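Putative amidohydrolase (Unidentified, PDB 3FEQ) is a zinc-binding enzyme of the amidohydrolase superfamily that probably acts as a prolidase, cleaving dipeptides that end in proline. Local coordinates at residues I5-G11 with H24-D30. Numbering follows the deposited sequence.
Sequences ITVLQGG and HHHVVID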
loop_
_atom_site.group_PDB
_atom_site.type_symbol
_atom_site.label_atom_id
_atom_site.label_comp_id
_atom_site.label_asym_id
_atom_site.label_seq_id
_atom_site.Cartn_x
_atom_site.Cartn_y
_atom_site.Cartn_z
ATOM N N ILE C 5 21.915 53.609 14.266
ATOM C CA ILE C 5 22.889 53.938 13.231
ATOM C C ILE C 5 24.324 53.624 13.671
ATOM O O ILE C 5 24.661 53.746 14.846
ATOM C CB ILE C 5 22.732 55.435 12.824
ATOM C CG1 ILE C 5 23.754 55.856 11.769
ATOM C CG2 ILE C 5 22.766 56.361 14.056
ATOM C CD1 ILE C 5 23.192 56.835 10.757
ATOM N N THR C 6 25.161 53.205 12.726
ATOM C CA THR C 6 26.533 52.799 13.028
ATOM C C THR C 6 27.521 53.367 12.012
ATOM O O THR C 6 27.186 53.546 10.842
ATOM C CB THR C 6 26.650 51.258 13.072
ATOM O OG1 THR C 6 25.796 50.754 14.099
ATOM C CG2 THR C 6 28.082 50.804 13.359
ATOM N N VAL C 7 28.735 53.664 12.469
ATOM C CA VAL C 7 29.781 54.137 11.587
ATOM C C VAL C 7 31.077 53.378 11.808
ATOM O O VAL C 7 31.635 53.397 12.905
ATOM C CB VAL C 7 30.042 55.637 11.791
ATOM C CG1 VAL C 7 31.266 56.077 10.988
ATOM C CG2 VAL C 7 28.816 56.448 11.402
ATOM N N LEU C 8 31.559 52.725 10.759
ATOM C CA LEU C 8 32.956 52.330 10.707
ATOM C C LEU C 8 33.764 53.502 10.186
ATOM O O LEU C 8 33.589 53.905 9.039
ATOM C CB LEU C 8 33.158 51.142 9.771
ATOM C CG LEU C 8 32.533 49.779 10.067
ATOM C CD1 LEU C 8 32.383 49.545 11.557
ATOM C CD2 LEU C 8 31.200 49.629 9.360
ATOM N N GLN C 9 34.661 54.027 11.018
ATOM C CA GLN C 9 35.337 55.281 10.711
ATOM C C GLN C 9 36.822 55.143 10.388
ATOM O O GLN C 9 37.568 54.465 11.100
ATOM C CB GLN C 9 35.117 56.300 11.825
ATOM C CG GLN C 9 35.291 55.749 13.219
ATOM C CD GLN C 9 34.831 56.727 14.278
ATOM O OE1 GLN C 9 34.007 57.608 14.012
ATOM N NE2 GLN C 9 35.357 56.577 15.492
ATOM N N GLY C 10 37.231 55.789 9.294
ATOM C CA GLY C 10 38.638 55.896 8.918
ATOM C C GLY C 10 39.209 54.604 8.376
ATOM O O GLY C 10 40.420 54.370 8.459
ATOM N N GLY C 11 38.334 53.767 7.821
ATOM C CA GLY C 11 38.734 52.485 7.257
ATOM C C GLY C 11 39.294 52.618 5.856
ATOM O O GLY C 11 39.085 53.633 5.192
ATOM N N HIS C 24 41.082 55.888 4.568
ATOM C CA HIS C 24 40.358 56.819 5.432
ATOM C C HIS C 24 38.938 57.162 5.007
ATOM O O HIS C 24 38.448 58.247 5.293
ATOM C CB HIS C 24 41.189 58.078 5.693
ATOM C CG HIS C 24 42.452 57.801 6.438
ATOM N ND1 HIS C 24 42.510 57.772 7.816
ATOM C CD2 HIS C 24 43.683 57.446 6.001
ATOM C CE1 HIS C 24 43.737 57.460 8.195
ATOM N NE2 HIS C 24 44.468 57.254 7.114
ATOM N N HIS C 25 38.270 56.226 4.349
ATOM C CA HIS C 25 36.853 56.376 4.075
ATOM C C HIS C 25 36.018 55.809 5.201
ATOM O O HIS C 25 36.290 54.727 5.714
ATOM C CB HIS C 25 36.468 55.698 2.770
ATOM C CG HIS C 25 36.787 56.504 1.555
ATOM N ND1 HIS C 25 38.072 56.875 1.228
ATOM C CD2 HIS C 25 35.992 56.986 0.573
ATOM C CE1 HIS C 25 38.055 57.559 0.098
ATOM N NE2 HIS C 25 36.805 57.640 -0.320
ATOM N N HIS C 26 34.998 56.560 5.584
ATOM C CA HIS C 26 34.046 56.132 6.591
ATOM C C HIS C 26 32.898 55.411 5.888
ATOM O O HIS C 26 32.577 55.709 4.738
ATOM C CB HIS C 26 33.507 57.344 7.363
ATOM C CG HIS C 26 34.569 58.174 8.025
ATOM N ND1 HIS C 26 34.570 58.434 9.379
ATOM C CD2 HIS C 26 35.641 58.827 7.518
ATOM C CE1 HIS C 26 35.608 59.195 9.680
ATOM N NE2 HIS C 26 36.278 59.442 8.569
ATOM N N VAL C 27 32.294 54.448 6.570
ATOM C CA VAL C 27 31.105 53.793 6.044
ATOM C C VAL C 27 29.966 53.795 7.060
ATOM O O VAL C 27 30.118 53.323 8.190
ATOM C CB VAL C 27 31.400 52.369 5.529
ATOM C CG1 VAL C 27 32.521 51.752 6.305
ATOM C CG2 VAL C 27 30.160 51.495 5.594
ATOM N N VAL C 28 28.837 54.364 6.650
ATOM C CA VAL C 28 27.743 54.657 7.560
ATOM C C VAL C 28 26.567 53.711 7.362
ATOM O O VAL C 28 25.935 53.685 6.302
ATOM C CB VAL C 28 27.246 56.093 7.390
ATOM C CG1 VAL C 28 26.248 56.433 8.477
ATOM C CG2 VAL C 28 28.404 57.054 7.424
ATOM N N ILE C 29 26.264 52.959 8.411
ATOM C CA ILE C 29 25.219 51.945 8.373
ATOM C C ILE C 29 23.979 52.505 9.040
ATOM O O ILE C 29 24.051 52.969 10.178
ATOM C CB ILE C 29 25.621 50.689 9.190
ATOM C CG1 ILE C 29 27.044 50.216 8.865
ATOM C CG2 ILE C 29 24.625 49.592 8.999
ATOM C CD1 ILE C 29 27.260 49.811 7.438
ATOM N N ASP C 30 22.841 52.437 8.354
ATOM C CA ASP C 30 21.543 52.679 8.997
ATOM C C ASP C 30 20.604 51.488 8.850
ATOM O O ASP C 30 20.260 51.082 7.737
ATOM C CB ASP C 30 20.869 53.954 8.463
ATOM C CG ASP C 30 19.639 54.363 9.279
ATOM O OD1 ASP C 30 18.534 54.421 8.694
ATOM O OD2 ASP C 30 19.777 54.634 10.499
#
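Thr6 O accepts a hydrogen bond from Ile29 N at 2.7 Å. The CA of Val28 brings a C-H to the same oxygen. Thr6 N answers with a nearly straight bond to Ile29 O, 171° at the hydrogen. Leu8 and Val27 repeat the exchange: Val27 N gives to Leu8 O at 2.8 Å, and Leu8 N gives a more bent bond to Val27 O. The strands run antiparallel.

The register slips by one residue before Gly11 pairs with His25, which makes a beta bulge. Both bonds of that last pair are weak. Gly10 turns the corner there with a positive phi of 74°.

The ring of His26 lies against this bend. Gly10 N sits over the centre of one ring face, 3.6 Å above its plane. Gln9 CB comes within 3.3 Å of His26 ND1, and Val7 CG1 approaches the ring edge.

On the face that carries Ile5, Val7 and Val28, Val7 CG2 lies alongside Val28 CG1 at 3.9 Å. With chi1 at 178°, Ile5 swings CG1 over toward residues 28-29, and CD1 ends 3.8 Å from Val28 CG1. On the other face, Leu8 CB packs beside Val27 CG1 at 3.6 Å. Leu8 CD2 also lies near Val27 CG1, with Ile29 CG1 a little further off.

Strand 48-51 flanks residues 5-9 and strand 33-38 flanks residues 25-30, so the pair lies inside a mixed sheet. It belongs to the small beta region beside the zinc-bearing barrel, as in other amidohydrolases. The backbone bonds tie the N-terminal strand to residues 25-30, apolar side chains pack on both faces, and the bonding weakens at the Gly11–His25 pair, past the bulge.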